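Side-chain contacts in probable M18 family aminopeptidase 1 (Thermotoga maritima, PDB 2GLF), which probably acts as a zinc-dependent metallo-aminopeptidase, removing single amino acids from the N-terminal ends of peptides: residues A[87-92]-A[441-446]; A[259-264]-A[268-273]; A[400-405]-A[414-419]; A[252-257]-A[272-277]. All coordinates share one frame; numbering follows the deposited sequence.

Contact 1 (A[87-92]-A[441-446]); sequences NLVVAH and VAYRSL. With MN (manganese (II) ion), chain E.
The Tyr443 ring takes the CG2 methyl of Val89 squarely on one face: CG2 stands 3.9 Å from the ring centroid and only 6° off the ring normal, a CH-pi contact. Ile323, Cys253 and Thr256 also touch this tyrosine side chain. Here helix 433-449 lies against strand 87-92 of the central mixed sheet, a helix-on-sheet layer of the alpha/beta fold found in zinc exopeptidases. The two side chains meet at about a right angle, so one methyl of the valine stands over the middle of the ring. With CG1 between backbone N and carbonyl carbon (chi1 52°), CG2 is the branch sent out anti to the N; a beta-branched residue suits an extended strand that is buried on both faces, and here its CG2 methyl is the one that meets the ring. Tyrosine adds a polar end to its apolar face: OH bonds to the backbone O of Met417, which ties the helix to a further strand of the same sheet.

At the other end of the contact Asn87 points toward the helix; its ND2 lies 2.9 Å from Leu446 O and hydrogen-bonds to Met447 O and Leu450 OXT. An amide donor suits a place beside the last carbonyls and the terminal carboxylate. On the helix itself, Ser445 OG donates to Val441 O at 2.8 Å, 32° out of the carbonyl plane.

Contact 2 (A[259-264]-A[268-273]); sequences RALLSA and KSIGVI
Leu261 reaches from the last turn of helix 248-263 onto strand 270-275 and carries most of this wholly apolar contact. The helix and strand segments run nearly antiparallel, at 156°, with their axes 8.5 Å apart. Leu261 extends CG away from its own backbone N (chi1 175°), and the next torsion, chi2 67°, splits the two methyls between different neighbours. CD1 comes to 3.5 Å from Ile270 CD1 and also sits 3.8 Å from Gly271 CA, over the backbone between two side chains that both point at the helix. The other flank is taken by Val272, whose CG2 is 3.8 Å from Leu261 CB and somewhat farther from CD2; these two side chains slide past each other in opposite directions. Ile270 uses the long branch: CG1 occupies the position between backbone N and carbonyl carbon, and the almost straight continuation carries CD1 across to the helix. That same CD1 lies 4.0 Å from the CB of Ala264, the first residue to leave the helix, where a methyl is all that meets the isoleucine. Leucine and isoleucine suit these places because their branches reach several neighbours at once, whereas glycine lets the strand pass with no side chain on its far side. Arg77 of the adjacent strand bonds through NH1 to the backbone oxygens of both Leu261 and Ala264, holding the helix end over the sheet. A helix joined by a short loop to the nearly antiparallel core strand it covers, with aliphatic side chains between the layers, is the helix-to-strand connection of an alpha/beta fold.

Contact 3 (A[400-405]-A[414-419]); sequences GGTIAK and VIDMGP
Asp416 OD2 hydrogen-bonds to Ser324 OG of the neighbouring strand 321-329 and, as modelled, accepts from Thr402 OG1 across the contact. The modelled separation of OG1 and OD2, 2.4 Å, is too short to be trusted as a length at this resolution. The two side chains meet at a slant. Thr402 sets OG1 between its own backbone N and carbonyl carbon (chi1 58°), a rotation that lets one oxygen face the carboxylate while it also accepts a weak capping bond from Ala404 N, 3.5 Å away with an N-H...O angle of 157°. A threonine hydroxyl can both donate to the strand and weakly cap the turn that leads into the helix. The two hydroxyls would help satisfy the buried carboxylate.

Beside this bond Ala404 packs its methyl on the strand. Ala404 CB lies 3.6 Å from Val414 CG1 and 3.5 Å from Asp416 OD2; the small methyl leaves room for valine and aspartate, two residues apart on the same side of the strand, to approach the helix together. The side chain of Thr402 is about 6 Å from a bound manganese and touches Asp326, a ligand of the metal shared with His92 and Asp249. This loop leading into a short helix lies beside the two-manganese site, consistent with the active site of M18-family metallo-aminopeptidases.

Contact 4 (A[252-257]-A[272-277]); sequences ICAYTA and VIFFDK
Helix 248-263 lies over strand 270-275 with two close backbone approaches, CA to CA 7.0 Å for Ala254 and Phe274 and 6.8 Å for Ala257 and Val272, so a step of three along the helix matches a step of two along the strand. Alanine at both helix positions lets the layers come this near. The aromatic partner is Phe274, whose CG is anti to its carbonyl carbon (chi1 -62°); although its CB does not aim straight at 252-257, the far end of the ring comes nearer to it. Its CE2 reaches Ala254 CB at 3.7 Å, and CZ lies 3.4 Å from Ala254 O, the oxygen standing obliquely to the ring. A flat ring suits this place because its CE2-CZ end can meet the methyl and the carbonyl oxygen of one alanine together. About one helical turn on, at Ala257, Val272 offers both branches: CG1 is 3.9 Å from Ala257 CB, and CG2 packs 3.7 Å from Ala257 O. Ala257 also rests on Val89 of the next strand, so one small methyl bridges two strands.

On the flank facing helix 433-449, Thr256 turns its hydroxyl back to the helix: OG1 donates to Ile252 O at 2.8 Å, in the carbonyl plane and on a lone pair. This satisfies the hydroxyl within the helix while the side chain packs on Leu436, Thr439 and Tyr443. The manganese ligand Asp249 lies in the first turn of this helix, and Phe274 is about 7 Å from the side chain of His92; such helix-on-sheet packing near a two-metal centre is characteristic of the zinc exopeptidase fold.

All four contacts reach the same mixed central sheet, whose strands 270-275, 87-92, 321-329 and 414-421 are successive neighbours. Contacts 2 and 4 use one helix, 248-263, and one strand, 270-275, share Val272 and Ile273, and have centres about 12 Å apart. Contact 1 lies about 7 Å from contact 2 and about 10 Å from contact 4, centre to centre, and its strand hydrogen-bonds to theirs. Contact 3, in series after both along the chain, is about 12 Å from contacts 1 and 4 between centres. Contact 1 joins segments 87-92 and 441-446, between which all other segments fall in the sequence, so early and late parts of the chain build one core beside the metal ligands His92, Asp249 and Asp326.

Contact 1 (A[87-92]-A[441-446])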
loop_
_atom_site.group_PDB
_atom_site.type_symbol
_atom_site.label_atom_id
_atom_site.label_comp_id
_atom_site.label_asym_id
_atom_site.label_seq_id
_atom_site.Cartn_x
_atom_site.Cartn_y
_atom_site.Cartn_z
ATOM N N ASN A 87 -54.855 5.035 -22.639
ATOM C CA ASN A 87 -53.969 5.758 -21.742
ATOM C C ASN A 87 -53.706 4.889 -20.523
ATOM O O ASN A 87 -54.539 4.782 -19.625
ATOM C CB ASN A 87 -54.603 7.082 -21.317
ATOM C CG ASN A 87 -54.427 8.172 -22.358
ATOM O OD1 ASN A 87 -53.926 7.923 -23.462
ATOM N ND2 ASN A 87 -54.834 9.391 -22.010
ATOM N N LEU A 88 -52.540 4.254 -20.509
ATOM C CA LEU A 88 -52.164 3.385 -19.409
ATOM C C LEU A 88 -51.095 3.995 -18.529
ATOM O O LEU A 88 -50.165 4.637 -19.008
ATOM C CB LEU A 88 -51.611 2.067 -19.936
ATOM C CG LEU A 88 -52.492 1.164 -20.776
ATOM C CD1 LEU A 88 -51.651 -0.031 -21.214
ATOM C CD2 LEU A 88 -53.708 0.724 -19.975
ATOM N N VAL A 89 -51.242 3.792 -17.233
ATOM C CA VAL A 89 -50.248 4.243 -16.281
ATOM C C VAL A 89 -49.867 2.905 -15.641
ATOM O O VAL A 89 -50.744 2.131 -15.239
ATOM C CB VAL A 89 -50.857 5.225 -15.257
ATOM C CG1 VAL A 89 -52.094 4.624 -14.645
ATOM C CG2 VAL A 89 -49.844 5.564 -14.185
ATOM N N VAL A 90 -48.574 2.599 -15.593
ATOM C CA VAL A 90 -48.132 1.327 -15.029
ATOM C C VAL A 90 -47.182 1.483 -13.860
ATOM O O VAL A 90 -46.399 2.434 -13.806
ATOM C CB VAL A 90 -47.438 0.465 -16.094
ATOM C CG1 VAL A 90 -48.394 0.193 -17.227
ATOM C CG2 VAL A 90 -46.191 1.171 -16.608
ATOM N N ALA A 91 -47.255 0.537 -12.929
ATOM C CA ALA A 91 -46.397 0.543 -11.752
ATOM C C ALA A 91 -46.102 -0.880 -11.284
ATOM O O ALA A 91 -46.626 -1.847 -11.840
ATOM C CB ALA A 91 -47.057 1.332 -10.636
ATOM N N HIS A 92 -45.247 -1.008 -10.275
ATOM C CA HIS A 92 -44.911 -2.317 -9.734
ATOM C C HIS A 92 -45.308 -2.382 -8.263
ATOM O O HIS A 92 -45.256 -1.382 -7.548
ATOM C CB HIS A 92 -43.416 -2.630 -9.932
ATOM C CG HIS A 92 -42.482 -1.806 -9.097
ATOM N ND1 HIS A 92 -42.061 -2.200 -7.842
ATOM C CD2 HIS A 92 -41.820 -0.655 -9.371
ATOM C CE1 HIS A 92 -41.176 -1.330 -7.384
ATOM N NE2 HIS A 92 -41.012 -0.384 -8.292
ATOM N N VAL A 441 -53.551 13.673 -9.157
ATOM C CA VAL A 441 -54.130 14.661 -10.046
ATOM C C VAL A 441 -53.504 14.530 -11.429
ATOM O O VAL A 441 -54.211 14.482 -12.435
ATOM C CB VAL A 441 -53.894 16.081 -9.522
ATOM C CG1 VAL A 441 -54.474 17.094 -10.493
ATOM C CG2 VAL A 441 -54.523 16.235 -8.151
ATOM N N ALA A 442 -52.175 14.464 -11.473
ATOM C CA ALA A 442 -51.452 14.332 -12.733
ATOM C C ALA A 442 -51.892 13.081 -13.496
ATOM O O ALA A 442 -52.220 13.152 -14.680
ATOM C CB ALA A 442 -49.951 14.290 -12.466
ATOM N N TYR A 443 -51.908 11.941 -12.812
ATOM C CA TYR A 443 -52.307 10.675 -13.427
ATOM C C TYR A 443 -53.726 10.678 -13.992
ATOM O O TYR A 443 -53.978 10.114 -15.055
ATOM C CB TYR A 443 -52.192 9.537 -12.413
ATOM C CG TYR A 443 -50.776 9.097 -12.124
ATOM C CD1 TYR A 443 -50.518 8.155 -11.131
ATOM C CD2 TYR A 443 -49.694 9.615 -12.841
ATOM C CE1 TYR A 443 -49.218 7.738 -10.854
ATOM C CE2 TYR A 443 -48.392 9.206 -12.572
ATOM C CZ TYR A 443 -48.162 8.265 -11.575
ATOM O OH TYR A 443 -46.882 7.847 -11.291
ATOM N N ARG A 444 -54.650 11.302 -13.268
ATOM C CA ARG A 444 -56.047 11.360 -13.679
ATOM C C ARG A 444 -56.241 12.236 -14.901
ATOM O O ARG A 444 -56.900 11.840 -15.864
ATOM C CB ARG A 444 -56.911 11.893 -12.538
ATOM C CG ARG A 444 -58.356 12.120 -12.919
ATOM C CD ARG A 444 -59.172 12.650 -11.752
ATOM N NE ARG A 444 -60.510 13.051 -12.176
ATOM C CZ ARG A 444 -61.472 13.444 -11.349
ATOM N NH1 ARG A 444 -61.252 13.489 -10.041
ATOM N NH2 ARG A 444 -62.658 13.790 -11.834
ATOM N N SER A 445 -55.669 13.432 -14.856
ATOM C CA SER A 445 -55.795 14.358 -15.965
ATOM C C SER A 445 -54.974 13.918 -17.176
ATOM O O SER A 445 -55.172 14.421 -18.275
ATOM C CB SER A 445 -55.395 15.764 -15.517
ATOM O OG SER A 445 -54.129 15.759 -14.891
ATOM N N LEU A 446 -54.051 12.982 -16.981
ATOM C CA LEU A 446 -53.255 12.500 -18.100
ATOM C C LEU A 446 -53.997 11.386 -18.821
ATOM O O LEU A 446 -53.852 11.216 -20.038
ATOM C CB LEU A 446 -51.895 11.991 -17.629
ATOM C CG LEU A 446 -50.790 13.041 -17.494
ATOM C CD1 LEU A 446 -49.555 12.387 -16.915
ATOM C CD2 LEU A 446 -50.481 13.661 -18.851
HETATM MN MN MN E . -39.497 1.527 -8.160
HETATM O O HOH W 1 -38.394 3.558 -7.680
#

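Contact 2 (A[259-264]-A[268-273])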
loop_
_atom_site.group_PDB
_atom_site.type_symbol
_atom_site.label_atom_id
_atom_site.label_comp_id
_atom_site.label_asym_id
_atom_site.label_seq_id
_atom_site.Cartn_x
_atom_site.Cartn_y
_atom_site.Cartn_z
ATOM N N ARG A 259 -56.569 5.123 -7.807
ATOM C CA ARG A 259 -57.553 6.152 -7.503
ATOM C C ARG A 259 -57.884 7.008 -8.720
ATOM O O ARG A 259 -59.018 7.457 -8.876
ATOM C CB ARG A 259 -57.064 7.033 -6.347
ATOM C CG ARG A 259 -57.041 6.316 -4.996
ATOM C CD ARG A 259 -58.447 5.948 -4.536
ATOM N NE ARG A 259 -59.231 7.152 -4.308
ATOM C CZ ARG A 259 -59.021 7.993 -3.302
ATOM N NH1 ARG A 259 -58.057 7.751 -2.427
ATOM N NH2 ARG A 259 -59.746 9.096 -3.198
ATOM N N ALA A 260 -56.898 7.232 -9.583
ATOM C CA ALA A 260 -57.118 8.021 -10.788
ATOM C C ALA A 260 -58.010 7.221 -11.731
ATOM O O ALA A 260 -59.007 7.731 -12.242
ATOM C CB ALA A 260 -55.794 8.334 -11.459
ATOM N N LEU A 261 -57.651 5.960 -11.947
ATOM C CA LEU A 261 -58.413 5.076 -12.823
ATOM C C LEU A 261 -59.877 5.092 -12.445
ATOM O O LEU A 261 -60.746 5.209 -13.304
ATOM C CB LEU A 261 -57.903 3.632 -12.723
ATOM C CG LEU A 261 -58.705 2.594 -13.522
ATOM C CD1 LEU A 261 -58.512 2.872 -15.001
ATOM C CD2 LEU A 261 -58.262 1.178 -13.201
ATOM N N LEU A 262 -60.139 4.980 -11.147
ATOM C CA LEU A 262 -61.500 4.945 -10.634
ATOM C C LEU A 262 -62.316 6.232 -10.743
ATOM O O LEU A 262 -63.543 6.173 -10.834
ATOM C CB LEU A 262 -61.488 4.490 -9.171
ATOM C CG LEU A 262 -60.882 3.117 -8.878
ATOM C CD1 LEU A 262 -61.152 2.753 -7.433
ATOM C CD2 LEU A 262 -61.478 2.071 -9.804
ATOM N N SER A 263 -61.659 7.390 -10.743
ATOM C CA SER A 263 -62.403 8.639 -10.794
ATOM C C SER A 263 -62.224 9.446 -12.066
ATOM O O SER A 263 -62.671 10.586 -12.159
ATOM C CB SER A 263 -62.040 9.506 -9.590
ATOM O OG SER A 263 -60.698 9.937 -9.676
ATOM N N ALA A 264 -61.583 8.861 -13.056
ATOM C CA ALA A 264 -61.379 9.586 -14.293
ATOM C C ALA A 264 -62.623 9.565 -15.183
ATOM O O ALA A 264 -63.471 8.672 -15.081
ATOM C CB ALA A 264 -60.184 8.997 -15.041
ATOM N N LYS A 268 -60.986 8.272 -23.998
ATOM C CA LYS A 268 -60.310 7.211 -24.730
ATOM C C LYS A 268 -60.122 6.087 -23.704
ATOM O O LYS A 268 -59.979 6.360 -22.515
ATOM C CB LYS A 268 -58.963 7.764 -25.203
ATOM C CG LYS A 268 -57.995 6.788 -25.829
ATOM C CD LYS A 268 -56.678 7.505 -26.118
ATOM C CE LYS A 268 -55.693 6.612 -26.845
ATOM N NZ LYS A 268 -54.393 7.293 -27.119
ATOM N N SER A 269 -60.145 4.833 -24.131
ATOM C CA SER A 269 -59.961 3.742 -23.179
ATOM C C SER A 269 -58.758 4.029 -22.285
ATOM O O SER A 269 -57.752 4.572 -22.742
ATOM C CB SER A 269 -59.721 2.413 -23.905
ATOM O OG SER A 269 -60.899 1.914 -24.517
ATOM N N ILE A 270 -58.859 3.669 -21.010
ATOM C CA ILE A 270 -57.755 3.873 -20.081
ATOM C C ILE A 270 -57.534 2.605 -19.266
ATOM O O ILE A 270 -58.327 1.671 -19.333
ATOM C CB ILE A 270 -58.031 5.024 -19.106
ATOM C CG1 ILE A 270 -59.226 4.676 -18.215
ATOM C CG2 ILE A 270 -58.262 6.305 -19.878
ATOM C CD1 ILE A 270 -59.436 5.621 -17.044
ATOM N N GLY A 271 -56.458 2.576 -18.492
ATOM C CA GLY A 271 -56.186 1.402 -17.688
ATOM C C GLY A 271 -54.913 1.504 -16.875
ATOM O O GLY A 271 -54.085 2.392 -17.106
ATOM N N VAL A 272 -54.763 0.591 -15.919
ATOM C CA VAL A 272 -53.590 0.548 -15.056
ATOM C C VAL A 272 -53.117 -0.893 -14.889
ATOM O O VAL A 272 -53.915 -1.787 -14.632
ATOM C CB VAL A 272 -53.890 1.112 -13.650
ATOM C CG1 VAL A 272 -52.628 1.102 -12.828
ATOM C CG2 VAL A 272 -54.434 2.532 -13.743
ATOM N N ILE A 273 -51.818 -1.122 -15.039
ATOM C CA ILE A 273 -51.271 -2.463 -14.874
ATOM C C ILE A 273 -50.276 -2.473 -13.714
ATOM O O ILE A 273 -49.444 -1.577 -13.579
ATOM C CB ILE A 273 -50.587 -2.928 -16.151
ATOM C CG1 ILE A 273 -51.570 -2.804 -17.308
ATOM C CG2 ILE A 273 -50.156 -4.377 -16.024
ATOM C CD1 ILE A 273 -50.911 -2.932 -18.650
#

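Contact 3 (A[400-405]-A[414-419])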
loop_
_atom_site.group_PDB
_atom_site.type_symbol
_atom_site.label_atom_id
_atom_site.label_comp_id
_atom_site.label_asym_id
_atom_site.label_seq_id
_atom_site.Cartn_x
_atom_site.Cartn_y
_atom_site.Cartn_z
ATOM N N GLY A 400 -30.439 3.529 -12.444
ATOM C CA GLY A 400 -31.848 3.474 -12.127
ATOM C C GLY A 400 -32.543 2.418 -12.956
ATOM O O GLY A 400 -32.601 1.254 -12.568
ATOM N N GLY A 401 -33.063 2.824 -14.108
ATOM C CA GLY A 401 -33.755 1.890 -14.974
ATOM C C GLY A 401 -35.100 1.473 -14.410
ATOM O O GLY A 401 -35.166 0.835 -13.360
ATOM N N THR A 402 -36.176 1.844 -15.098
ATOM C CA THR A 402 -37.525 1.489 -14.670
ATOM C C THR A 402 -38.135 0.578 -15.724
ATOM O O THR A 402 -37.476 0.232 -16.705
ATOM C CB THR A 402 -38.421 2.723 -14.519
ATOM O OG1 THR A 402 -38.471 3.422 -15.765
ATOM C CG2 THR A 402 -37.883 3.651 -13.443
ATOM N N ILE A 403 -39.397 0.203 -15.531
ATOM C CA ILE A 403 -40.060 -0.687 -16.475
ATOM C C ILE A 403 -40.520 0.010 -17.754
ATOM O O ILE A 403 -40.982 -0.641 -18.693
ATOM C CB ILE A 403 -41.263 -1.397 -15.820
ATOM C CG1 ILE A 403 -42.409 -0.417 -15.583
ATOM C CG2 ILE A 403 -40.830 -2.014 -14.507
ATOM C CD1 ILE A 403 -43.689 -1.097 -15.117
ATOM N N ALA A 404 -40.374 1.329 -17.794
ATOM C CA ALA A 404 -40.777 2.097 -18.961
ATOM C C ALA A 404 -40.210 1.496 -20.242
ATOM O O ALA A 404 -40.936 1.298 -21.216
ATOM C CB ALA A 404 -40.323 3.546 -18.820
ATOM N N LYS A 405 -38.915 1.199 -20.240
ATOM C CA LYS A 405 -38.265 0.634 -21.422
ATOM C C LYS A 405 -39.042 -0.522 -22.080
ATOM O O LYS A 405 -39.183 -0.568 -23.306
ATOM C CB LYS A 405 -36.855 0.151 -21.065
ATOM C CG LYS A 405 -36.832 -1.048 -20.134
ATOM C CD LYS A 405 -35.442 -1.656 -20.024
ATOM C CE LYS A 405 -34.472 -0.741 -19.295
ATOM N NZ LYS A 405 -33.159 -1.414 -19.105
ATOM N N VAL A 414 -43.485 6.192 -23.992
ATOM C CA VAL A 414 -43.520 6.145 -22.536
ATOM C C VAL A 414 -42.785 7.316 -21.894
ATOM O O VAL A 414 -41.960 7.971 -22.532
ATOM C CB VAL A 414 -42.881 4.851 -22.036
ATOM C CG1 VAL A 414 -43.245 4.614 -20.577
ATOM C CG2 VAL A 414 -43.319 3.699 -22.923
ATOM N N ILE A 415 -43.091 7.558 -20.621
ATOM C CA ILE A 415 -42.488 8.644 -19.844
ATOM C C ILE A 415 -42.585 8.324 -18.353
ATOM O O ILE A 415 -43.667 8.054 -17.842
ATOM C CB ILE A 415 -43.216 9.997 -20.098
ATOM C CG1 ILE A 415 -42.558 11.121 -19.297
ATOM C CG2 ILE A 415 -44.679 9.883 -19.703
ATOM C CD1 ILE A 415 -41.147 11.417 -19.716
ATOM N N ASP A 416 -41.449 8.345 -17.663
ATOM C CA ASP A 416 -41.429 8.068 -16.229
ATOM C C ASP A 416 -42.023 9.259 -15.483
ATOM O O ASP A 416 -41.708 10.411 -15.786
ATOM C CB ASP A 416 -39.999 7.822 -15.750
ATOM C CG ASP A 416 -39.331 6.672 -16.477
ATOM O OD1 ASP A 416 -38.654 6.914 -17.503
ATOM O OD2 ASP A 416 -39.495 5.523 -16.024
HETATM N N MSE A 417 -42.875 8.983 -14.502
HETATM C CA MSE A 417 -43.509 10.049 -13.741
HETATM C C MSE A 417 -43.964 9.539 -12.379
HETATM O O MSE A 417 -44.480 8.427 -12.255
HETATM C CB MSE A 417 -44.698 10.584 -14.530
HETATM C CG MSE A 417 -45.172 11.946 -14.101
HETATM SE SE MSE A 417 -46.332 12.701 -15.444
HETATM C CE MSE A 417 -44.974 13.388 -16.634
ATOM N N GLY A 418 -43.759 10.358 -11.356
ATOM C CA GLY A 418 -44.140 9.971 -10.012
ATOM C C GLY A 418 -43.576 10.919 -8.970
ATOM O O GLY A 418 -42.899 11.884 -9.318
ATOM N N PRO A 419 -43.840 10.673 -7.679
ATOM C CA PRO A 419 -43.334 11.539 -6.610
ATOM C C PRO A 419 -41.871 11.254 -6.215
ATOM O O PRO A 419 -41.306 10.212 -6.572
ATOM C CB PRO A 419 -44.320 11.274 -5.475
ATOM C CG PRO A 419 -44.596 9.820 -5.631
ATOM C CD PRO A 419 -44.765 9.659 -7.139
#

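Contact 4 (A[252-257]-A[272-277])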
loop_
_atom_site.group_PDB
_atom_site.type_symbol
_atom_site.label_atom_id
_atom_site.label_comp_id
_atom_site.label_asym_id
_atom_site.label_seq_id
_atom_site.Cartn_x
_atom_site.Cartn_y
_atom_site.Cartn_z
ATOM N N ILE A 252 -46.996 3.647 -3.889
ATOM C CA ILE A 252 -47.481 5.012 -3.805
ATOM C C ILE A 252 -47.952 5.401 -5.195
ATOM O O ILE A 252 -48.853 6.217 -5.351
ATOM C CB ILE A 252 -46.381 5.996 -3.356
ATOM C CG1 ILE A 252 -47.020 7.337 -2.975
ATOM C CG2 ILE A 252 -45.375 6.210 -4.479
ATOM C CD1 ILE A 252 -46.076 8.293 -2.277
ATOM N N CYS A 253 -47.331 4.817 -6.211
ATOM C CA CYS A 253 -47.730 5.097 -7.576
ATOM C C CYS A 253 -48.862 4.170 -7.959
ATOM O O CYS A 253 -49.688 4.502 -8.806
ATOM C CB CYS A 253 -46.558 4.905 -8.522
ATOM S SG CYS A 253 -45.520 6.338 -8.548
ATOM N N ALA A 254 -48.896 3.006 -7.322
ATOM C CA ALA A 254 -49.941 2.032 -7.580
ATOM C C ALA A 254 -51.257 2.568 -7.040
ATOM O O ALA A 254 -52.296 2.466 -7.688
ATOM C CB ALA A 254 -49.603 0.717 -6.911
ATOM N N TYR A 255 -51.208 3.157 -5.851
ATOM C CA TYR A 255 -52.416 3.689 -5.238
ATOM C C TYR A 255 -52.945 4.919 -5.951
ATOM O O TYR A 255 -54.144 5.019 -6.205
ATOM C CB TYR A 255 -52.175 4.034 -3.770
ATOM C CG TYR A 255 -53.445 4.400 -3.047
ATOM C CD1 TYR A 255 -54.414 3.437 -2.774
ATOM C CD2 TYR A 255 -53.693 5.717 -2.658
ATOM C CE1 TYR A 255 -55.606 3.768 -2.129
ATOM C CE2 TYR A 255 -54.885 6.065 -2.013
ATOM C CZ TYR A 255 -55.836 5.084 -1.752
ATOM O OH TYR A 255 -57.015 5.419 -1.122
ATOM N N THR A 256 -52.058 5.860 -6.263
ATOM C CA THR A 256 -52.466 7.082 -6.948
ATOM C C THR A 256 -53.065 6.782 -8.318
ATOM O O THR A 256 -54.014 7.438 -8.735
ATOM C CB THR A 256 -51.287 8.072 -7.121
ATOM O OG1 THR A 256 -50.133 7.375 -7.612
ATOM C CG2 THR A 256 -50.967 8.750 -5.800
ATOM N N ALA A 257 -52.515 5.791 -9.014
ATOM C CA ALA A 257 -53.027 5.418 -10.327
ATOM C C ALA A 257 -54.367 4.699 -10.180
ATOM O O ALA A 257 -55.279 4.901 -10.977
ATOM C CB ALA A 257 -52.031 4.527 -11.046
ATOM N N VAL A 272 -54.763 0.591 -15.919
ATOM C CA VAL A 272 -53.590 0.548 -15.056
ATOM C C VAL A 272 -53.117 -0.893 -14.889
ATOM O O VAL A 272 -53.915 -1.787 -14.632
ATOM C CB VAL A 272 -53.890 1.112 -13.650
ATOM C CG1 VAL A 272 -52.628 1.102 -12.828
ATOM C CG2 VAL A 272 -54.434 2.532 -13.743
ATOM N N ILE A 273 -51.818 -1.122 -15.039
ATOM C CA ILE A 273 -51.271 -2.463 -14.874
ATOM C C ILE A 273 -50.276 -2.473 -13.714
ATOM O O ILE A 273 -49.444 -1.577 -13.579
ATOM C CB ILE A 273 -50.587 -2.928 -16.151
ATOM C CG1 ILE A 273 -51.570 -2.804 -17.308
ATOM C CG2 ILE A 273 -50.156 -4.377 -16.024
ATOM C CD1 ILE A 273 -50.911 -2.932 -18.650
ATOM N N PHE A 274 -50.379 -3.494 -12.873
ATOM C CA PHE A 274 -49.524 -3.621 -11.705
ATOM C C PHE A 274 -48.635 -4.848 -11.810
ATOM O O PHE A 274 -49.128 -5.976 -11.791
ATOM C CB PHE A 274 -50.403 -3.719 -10.466
ATOM C CG PHE A 274 -51.257 -2.505 -10.234
ATOM C CD1 PHE A 274 -52.590 -2.637 -9.892
ATOM C CD2 PHE A 274 -50.716 -1.231 -10.311
ATOM C CE1 PHE A 274 -53.370 -1.512 -9.624
ATOM C CE2 PHE A 274 -51.489 -0.108 -10.045
ATOM C CZ PHE A 274 -52.818 -0.250 -9.701
ATOM N N PHE A 275 -47.324 -4.636 -11.911
ATOM C CA PHE A 275 -46.398 -5.758 -12.036
ATOM C C PHE A 275 -45.647 -6.126 -10.772
ATOM O O PHE A 275 -45.580 -5.359 -9.818
ATOM C CB PHE A 275 -45.384 -5.493 -13.145
ATOM C CG PHE A 275 -46.003 -5.318 -14.500
ATOM C CD1 PHE A 275 -46.342 -4.051 -14.966
ATOM C CD2 PHE A 275 -46.244 -6.422 -15.316
ATOM C CE1 PHE A 275 -46.909 -3.885 -16.227
ATOM C CE2 PHE A 275 -46.812 -6.268 -16.582
ATOM C CZ PHE A 275 -47.145 -4.998 -17.041
ATOM N N ASP A 276 -45.081 -7.324 -10.799
ATOM C CA ASP A 276 -44.305 -7.890 -9.701
ATOM C C ASP A 276 -42.918 -8.165 -10.304
ATOM O O ASP A 276 -42.765 -8.150 -11.524
ATOM C CB ASP A 276 -45.034 -9.173 -9.225
ATOM C CG ASP A 276 -44.121 -10.207 -8.554
ATOM O OD1 ASP A 276 -44.058 -11.346 -9.076
ATOM O OD2 ASP A 276 -43.494 -9.919 -7.505
ATOM N N LYS A 277 -41.903 -8.360 -9.469
ATOM C CA LYS A 277 -40.557 -8.653 -9.967
ATOM C C LYS A 277 -39.755 -7.493 -10.569
ATOM O O LYS A 277 -38.670 -7.717 -11.093
ATOM C CB LYS A 277 -40.611 -9.793 -10.998
ATOM C CG LYS A 277 -40.441 -11.199 -10.435
ATOM C CD LYS A 277 -41.416 -11.471 -9.308
ATOM C CE LYS A 277 -41.400 -12.926 -8.857
ATOM N NZ LYS A 277 -40.124 -13.312 -8.197
#